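Local coordinates for protein catechol 1,2 dioxygenase (Acinetobacter radioresistens, PDB 2XSU) that probably catalyses the iron(III)-dependent intradiol cleavage of catechol by O2 to cis,cis-muconate, the first step of its branch of the beta-ketoadipate pathway, at residues G261-T270 against K282-N290; S119-D127 against G189-M197. The protein carries 1 engineered substitution. All blocks are in the same frame, centred on the assembly; numbering follows the deposited sequence.

Interaction 1 of 2, residues G261-T270 against K282-N290; sequences GLVATATDVT and KPFKHITFN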
# COMPACT_ATOMS: atom_id res chain seq x y z
N GLY A 261 -25.06 -18.58 -14.11
CA GLY A 261 -25.20 -19.62 -13.12
C GLY A 261 -25.40 -19.03 -11.75
O GLY A 261 -25.86 -19.74 -10.84
N LEU A 262 -25.09 -17.73 -11.59
CA LEU A 262 -25.18 -17.09 -10.27
C LEU A 262 -26.17 -15.94 -10.27
O LEU A 262 -26.10 -15.06 -9.40
CB LEU A 262 -23.82 -16.58 -9.79
CG LEU A 262 -22.72 -17.65 -9.68
CD1 LEU A 262 -21.45 -16.98 -9.11
CD2 LEU A 262 -23.17 -18.81 -8.77
N VAL A 263 -27.08 -15.91 -11.25
CA VAL A 263 -28.16 -14.90 -11.23
C VAL A 263 -29.47 -15.58 -10.84
O VAL A 263 -29.89 -16.57 -11.46
CB VAL A 263 -28.30 -14.20 -12.60
CG1 VAL A 263 -29.37 -13.10 -12.52
CG2 VAL A 263 -26.92 -13.59 -13.03
N ALA A 264 -30.08 -15.07 -9.78
CA ALA A 264 -31.34 -15.58 -9.27
C ALA A 264 -32.48 -14.59 -9.51
O ALA A 264 -32.28 -13.37 -9.49
CB ALA A 264 -31.20 -15.88 -7.77
N THR A 265 -33.67 -15.13 -9.72
CA THR A 265 -34.88 -14.33 -9.86
C THR A 265 -35.65 -14.34 -8.54
O THR A 265 -35.93 -15.42 -7.97
CB THR A 265 -35.75 -14.89 -11.01
OG1 THR A 265 -35.02 -14.78 -12.24
CG2 THR A 265 -37.04 -14.10 -11.14
N ALA A 266 -35.98 -13.16 -8.04
CA ALA A 266 -36.77 -13.02 -6.80
C ALA A 266 -38.23 -13.13 -7.20
O ALA A 266 -38.74 -12.27 -7.93
CB ALA A 266 -36.49 -11.69 -6.15
N THR A 267 -38.90 -14.18 -6.74
CA THR A 267 -40.31 -14.33 -7.02
C THR A 267 -41.15 -13.64 -5.94
O THR A 267 -40.69 -13.45 -4.80
CB THR A 267 -40.67 -15.79 -7.18
OG1 THR A 267 -40.59 -16.44 -5.91
CG2 THR A 267 -39.71 -16.48 -8.15
N ASP A 268 -42.37 -13.22 -6.29
CA ASP A 268 -43.24 -12.52 -5.35
C ASP A 268 -44.28 -13.50 -4.84
O ASP A 268 -44.90 -14.21 -5.64
CB ASP A 268 -43.95 -11.35 -6.03
CG ASP A 268 -43.11 -10.08 -6.05
OD1 ASP A 268 -43.04 -9.39 -5.00
OD2 ASP A 268 -42.58 -9.73 -7.14
N VAL A 269 -44.44 -13.57 -3.53
CA VAL A 269 -45.45 -14.45 -2.92
C VAL A 269 -46.48 -13.56 -2.26
O VAL A 269 -46.20 -12.90 -1.28
CB VAL A 269 -44.82 -15.46 -1.92
CG1 VAL A 269 -45.92 -16.42 -1.38
CG2 VAL A 269 -43.71 -16.28 -2.58
N THR A 270 -47.69 -13.53 -2.84
CA THR A 270 -48.81 -12.73 -2.33
C THR A 270 -49.95 -13.62 -1.82
O THR A 270 -50.87 -13.14 -1.16
CB THR A 270 -49.36 -11.80 -3.44
OG1 THR A 270 -49.61 -12.56 -4.63
CG2 THR A 270 -48.34 -10.69 -3.77
N LYS A 282 -47.38 -10.38 5.48
CA LYS A 282 -47.38 -9.60 4.24
C LYS A 282 -46.76 -10.40 3.07
O LYS A 282 -46.10 -11.41 3.31
CB LYS A 282 -46.65 -8.25 4.46
CG LYS A 282 -45.22 -8.34 5.02
CD LYS A 282 -44.59 -6.95 5.30
CE LYS A 282 -44.78 -6.50 6.75
NZ LYS A 282 -44.52 -5.03 7.01
N PRO A 283 -47.01 -9.98 1.81
CA PRO A 283 -46.23 -10.57 0.73
C PRO A 283 -44.73 -10.51 0.98
O PRO A 283 -44.23 -9.60 1.65
CB PRO A 283 -46.59 -9.70 -0.45
CG PRO A 283 -48.05 -9.46 -0.25
CD PRO A 283 -48.20 -9.29 1.27
N PHE A 284 -44.02 -11.50 0.45
CA PHE A 284 -42.57 -11.54 0.56
C PHE A 284 -41.95 -11.95 -0.77
O PHE A 284 -42.65 -12.37 -1.71
CB PHE A 284 -42.11 -12.49 1.71
CG PHE A 284 -42.58 -13.92 1.55
CD1 PHE A 284 -41.73 -14.89 1.04
CD2 PHE A 284 -43.88 -14.30 1.92
CE1 PHE A 284 -42.12 -16.19 0.88
CE2 PHE A 284 -44.29 -15.64 1.77
CZ PHE A 284 -43.42 -16.58 1.24
N LYS A 285 -40.63 -11.83 -0.84
CA LYS A 285 -39.88 -12.28 -1.99
C LYS A 285 -39.27 -13.61 -1.66
O LYS A 285 -38.92 -13.86 -0.49
CB LYS A 285 -38.78 -11.27 -2.34
CG LYS A 285 -39.31 -9.87 -2.65
CD LYS A 285 -39.79 -9.74 -4.07
CE LYS A 285 -39.90 -8.28 -4.43
NZ LYS A 285 -41.07 -7.64 -3.77
N HIS A 286 -39.14 -14.44 -2.68
CA HIS A 286 -38.56 -15.77 -2.53
C HIS A 286 -37.48 -16.09 -3.57
O HIS A 286 -37.70 -15.94 -4.78
CB HIS A 286 -39.66 -16.84 -2.59
CG HIS A 286 -39.16 -18.22 -2.31
ND1 HIS A 286 -38.54 -18.99 -3.27
CD2 HIS A 286 -39.19 -18.97 -1.18
CE1 HIS A 286 -38.21 -20.16 -2.74
NE2 HIS A 286 -38.61 -20.18 -1.48
N ILE A 287 -36.32 -16.55 -3.10
CA ILE A 287 -35.23 -16.97 -3.99
C ILE A 287 -34.84 -18.40 -3.69
O ILE A 287 -34.68 -18.78 -2.51
CB ILE A 287 -34.02 -16.02 -3.85
CG1 ILE A 287 -34.37 -14.68 -4.50
CG2 ILE A 287 -32.75 -16.66 -4.46
CD1 ILE A 287 -33.36 -13.59 -4.30
N THR A 288 -34.74 -19.21 -4.75
CA THR A 288 -34.15 -20.53 -4.68
C THR A 288 -32.71 -20.45 -5.13
O THR A 288 -32.42 -19.98 -6.25
CB THR A 288 -34.93 -21.57 -5.56
OG1 THR A 288 -36.29 -21.64 -5.12
CG2 THR A 288 -34.30 -22.98 -5.48
N PHE A 289 -31.80 -20.91 -4.27
CA PHE A 289 -30.41 -21.04 -4.66
C PHE A 289 -29.85 -22.39 -4.17
O PHE A 289 -29.46 -22.55 -2.99
CB PHE A 289 -29.61 -19.84 -4.12
CG PHE A 289 -28.18 -19.80 -4.62
CD1 PHE A 289 -27.90 -19.52 -5.95
CD2 PHE A 289 -27.11 -20.01 -3.72
CE1 PHE A 289 -26.56 -19.46 -6.41
CE2 PHE A 289 -25.78 -19.97 -4.17
CZ PHE A 289 -25.51 -19.69 -5.52
N ASN A 290 -29.85 -23.37 -5.08
CA ASN A 290 -29.25 -24.67 -4.82
C ASN A 290 -27.76 -24.62 -5.04
O ASN A 290 -27.24 -23.79 -5.83
CB ASN A 290 -29.90 -25.75 -5.71
CG ASN A 290 -31.38 -25.82 -5.51
OD1 ASN A 290 -31.87 -25.82 -4.37
ND2 ASN A 290 -32.12 -25.85 -6.61
O HOH W 1 -35.72 -18.05 -7.32
O HOH W 2 -44.13 -9.73 -2.67
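Thr267 and Val269 pair with His286 and Phe284 as two antiparallel hydrogen-bonded pairs, and between them Asp268 faces Lys285 in a non-hydrogen-bonded pair; the axes of strands 267-269 and 284-288 approach to 4.7 Å and run at 136°, antiparallel but well twisted over these short segments. The parent strands 263-269 and 284-293 are neighbours in the mixed sheet, connected through helix 272-277, whose Glu274 touches Val269 and whose Ile275 touches Pro283 and Phe284. His286 O takes two donors from Thr267, the backbone N at 2.9 Å and the hydroxyl OG1 at 3.1 Å, which reach it from opposite faces of its carbonyl plane. The hydroxyl gets there because chi1 of 70° sets OG1 between the backbone N and the carbonyl carbon. Val269 lies alongside Phe284 and lays its CB over one ring face, a CH-pi contact of 3.8 Å from CB to the ring centroid. Beyond it, Thr270 CG2 packs on Pro283 CG at 3.7 Å.

Asp268 and Lys285 project from the other face of the ladder. The Lys285 chain bends at chi2 and chi4, which brings its NZ to 2.9 Å from Asp268 OD1, on the syn side of the carboxylate and 23° out of its plane. A water also donates to OD1.

Toward residue 262 the strands separate. A water bridges Thr265 O and Thr288 N, Ala264 CB meets Ile287 CG2 at 3.7 Å, and Leu262 CD2 touches the Phe289 ring at its edge, 4.1 Å from CZ. Direct hydrogen bonds and the salt bridge are thus confined to residues 267-269 of the first strand; from Ala266 back to Leu262 the direct side-chain contacts are apolar. Lys285 NZ is paired with two carboxylates, Asp268 and Asp135, which would be expected to stabilise its positive charge.

Interaction 2 of 2, residues S119-D127 against G189-M197; sequences SVGFARMDD and GKYVALTTM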
# COMPACT_ATOMS: atom_id res chain seq x y z
N SER A 119 -26.93 -22.32 13.37
CA SER A 119 -28.13 -23.11 13.62
C SER A 119 -28.32 -24.21 12.56
O SER A 119 -27.66 -24.21 11.50
CB SER A 119 -29.34 -22.17 13.68
OG SER A 119 -29.45 -21.48 12.46
N VAL A 120 -29.20 -25.16 12.85
CA VAL A 120 -29.44 -26.26 11.95
C VAL A 120 -30.70 -26.05 11.11
O VAL A 120 -31.80 -25.84 11.66
CB VAL A 120 -29.57 -27.59 12.74
CG1 VAL A 120 -29.94 -28.71 11.80
CG2 VAL A 120 -28.25 -27.88 13.45
N GLY A 121 -30.53 -26.09 9.78
CA GLY A 121 -31.63 -26.10 8.82
C GLY A 121 -32.31 -24.77 8.50
O GLY A 121 -32.75 -24.53 7.36
N PHE A 122 -32.40 -23.90 9.51
CA PHE A 122 -33.11 -22.63 9.39
C PHE A 122 -32.43 -21.53 10.20
O PHE A 122 -31.98 -21.79 11.33
CB PHE A 122 -34.57 -22.78 9.88
CG PHE A 122 -35.34 -21.50 9.89
CD1 PHE A 122 -36.12 -21.12 8.79
CD2 PHE A 122 -35.28 -20.65 11.00
CE1 PHE A 122 -36.81 -19.90 8.80
CE2 PHE A 122 -35.96 -19.44 11.02
CZ PHE A 122 -36.73 -19.05 9.91
N ALA A 123 -32.37 -20.31 9.66
CA ALA A 123 -31.95 -19.16 10.46
C ALA A 123 -32.72 -17.94 10.02
O ALA A 123 -32.95 -17.76 8.82
CB ALA A 123 -30.48 -18.87 10.29
N ARG A 124 -33.09 -17.10 10.98
CA ARG A 124 -33.52 -15.75 10.63
C ARG A 124 -32.30 -14.84 10.73
O ARG A 124 -31.64 -14.79 11.74
CB ARG A 124 -34.67 -15.23 11.51
CG ARG A 124 -35.01 -13.80 11.16
CD ARG A 124 -36.33 -13.30 11.72
NE ARG A 124 -36.55 -11.93 11.31
CZ ARG A 124 -37.61 -11.20 11.63
NH1 ARG A 124 -38.59 -11.73 12.38
NH2 ARG A 124 -37.69 -9.95 11.23
N MET A 125 -31.97 -14.16 9.62
CA MET A 125 -30.74 -13.35 9.52
C MET A 125 -30.85 -11.92 10.04
O MET A 125 -29.85 -11.32 10.42
CB MET A 125 -30.30 -13.31 8.06
CG MET A 125 -29.98 -14.69 7.46
SD MET A 125 -29.35 -14.52 5.76
CE MET A 125 -27.81 -13.65 6.09
N ASP A 126 -32.06 -11.34 10.02
CA ASP A 126 -32.22 -9.93 10.40
C ASP A 126 -32.81 -9.76 11.79
O ASP A 126 -33.47 -10.67 12.29
CB ASP A 126 -33.12 -9.19 9.40
CG ASP A 126 -34.57 -9.65 9.47
OD1 ASP A 126 -34.85 -10.82 9.12
OD2 ASP A 126 -35.43 -8.82 9.85
N ASP A 127 -32.58 -8.59 12.37
CA ASP A 127 -33.05 -8.28 13.73
C ASP A 127 -34.45 -7.63 13.72
O ASP A 127 -35.00 -7.30 14.77
CB ASP A 127 -32.02 -7.43 14.49
CG ASP A 127 -31.78 -6.05 13.87
OD1 ASP A 127 -32.49 -5.65 12.91
OD2 ASP A 127 -30.87 -5.32 14.34
N GLY A 189 -30.75 -32.14 3.22
CA GLY A 189 -29.75 -31.31 2.52
C GLY A 189 -30.21 -29.88 2.37
O GLY A 189 -29.62 -29.12 1.59
N LYS A 190 -31.24 -29.49 3.12
CA LYS A 190 -31.86 -28.17 2.95
C LYS A 190 -31.37 -27.12 3.92
O LYS A 190 -31.05 -27.40 5.08
CB LYS A 190 -33.39 -28.28 3.10
CG LYS A 190 -34.14 -28.95 1.93
CD LYS A 190 -34.36 -27.99 0.71
CE LYS A 190 -34.85 -26.56 1.07
NZ LYS A 190 -36.24 -26.52 1.65
N TYR A 191 -31.26 -25.87 3.42
CA TYR A 191 -31.16 -24.69 4.26
C TYR A 191 -32.29 -23.70 3.92
O TYR A 191 -32.74 -23.62 2.78
CB TYR A 191 -29.76 -24.02 4.14
CG TYR A 191 -29.60 -23.23 2.84
CD1 TYR A 191 -29.82 -21.85 2.83
CD2 TYR A 191 -29.27 -23.87 1.65
CE1 TYR A 191 -29.73 -21.10 1.61
CE2 TYR A 191 -29.15 -23.14 0.44
CZ TYR A 191 -29.37 -21.77 0.45
OH TYR A 191 -29.27 -21.06 -0.73
N VAL A 192 -32.71 -22.93 4.91
CA VAL A 192 -33.67 -21.85 4.72
C VAL A 192 -33.19 -20.65 5.53
O VAL A 192 -32.91 -20.76 6.73
CB VAL A 192 -35.10 -22.24 5.23
CG1 VAL A 192 -36.09 -21.09 5.06
CG2 VAL A 192 -35.59 -23.50 4.55
N ALA A 193 -33.08 -19.51 4.85
CA ALA A 193 -32.82 -18.26 5.49
C ALA A 193 -34.01 -17.31 5.35
O ALA A 193 -34.46 -17.01 4.24
CB ALA A 193 -31.55 -17.61 4.92
N LEU A 194 -34.49 -16.81 6.47
CA LEU A 194 -35.48 -15.72 6.51
C LEU A 194 -34.74 -14.41 6.76
O LEU A 194 -34.06 -14.22 7.77
CB LEU A 194 -36.56 -16.00 7.59
CG LEU A 194 -37.57 -14.87 7.86
CD1 LEU A 194 -38.39 -14.49 6.62
CD2 LEU A 194 -38.49 -15.25 9.05
N THR A 195 -34.85 -13.49 5.80
CA THR A 195 -34.04 -12.27 5.87
C THR A 195 -34.76 -11.09 5.21
O THR A 195 -36.00 -11.07 5.15
CB THR A 195 -32.62 -12.56 5.26
OG1 THR A 195 -31.73 -11.48 5.54
CG2 THR A 195 -32.67 -12.86 3.75
N THR A 196 -33.98 -10.10 4.76
CA THR A 196 -34.50 -8.93 4.06
C THR A 196 -33.79 -8.77 2.73
O THR A 196 -32.68 -9.31 2.55
CB THR A 196 -34.38 -7.65 4.88
OG1 THR A 196 -33.03 -7.47 5.33
CG2 THR A 196 -35.31 -7.72 6.09
N MET A 197 -34.45 -8.11 1.77
CA MET A 197 -33.86 -7.91 0.43
C MET A 197 -32.62 -7.02 0.50
O MET A 197 -32.74 -5.89 0.93
CB MET A 197 -34.90 -7.24 -0.48
CG MET A 197 -35.94 -8.18 -1.08
SD MET A 197 -35.28 -9.42 -2.21
CE MET A 197 -33.70 -8.63 -2.74
O HOH W 3 -37.29 -11.10 7.71
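Leu194 O receives Met125 N at 2.8 Å, and the same oxygen meets Arg124 CA in a CA-H...O contact of 3.3 Å. This bond ends a parallel ladder in which Val192 N, Ala123 N and Leu194 N make the other three rungs, the first of them to Gly121 O, and the axes of strands 122-124 and 190-196 diverge by only 9°.

Phe122, Arg124, Val192 and Leu194 share one face. The Phe122 ring spans two residues of the opposite strand, with CD1 3.7 Å from Val192 CG1 and CZ 3.8 Å from Leu194 CB. Arg124 is extended from CG to NE, and CD passes Leu194 CD2. The Arg124 guanidinium makes a side-on salt bridge to Asp126, Arg124 NH2 lying 2.9 Å from Asp126 OD2. NE reaches OD1 from well above the carboxylate plane. This two-point hold fixes the carboxylate beside the strand, where a water joins Asp126 OD1 to Thr195 O.

Met125 covers Thr195, Met125 CB lying 3.4 Å from Thr195 OG1, and its SD meets Thr195 CB and Ala193 CB. The Thr195 hydroxyl is bonded to His160. Strand 122-124 thus adds a short parallel partner to 190-196, which pairs antiparallel with 136-145 as well. The preceding 118-120 pairs parallel with 180-184, whose Ile183 touches Ala123 and Ala193 on the face away from Phe122.

Interactions 1 and 2 have centres 14 Å apart in one mixed sheet. Along the chain they follow in series, 119-127 with 189-197 closing before 261-270 with 282-290 opens. Strand 136-145 connects them: it runs antiparallel to 190-196 of interaction 2 and parallel to 284-293 of interaction 1. The segments also touch directly, through a probable hydrogen bond of 2.7 Å between Phe289 O and Tyr191 OH and by packing of Lys285 CB on Met197 SD. Both approach the iron site without supplying its ligands Tyr167, Tyr201, His225 and His227: side chains of Phe289 and Met125 lie about 9 Å and 8 Å from that of His227.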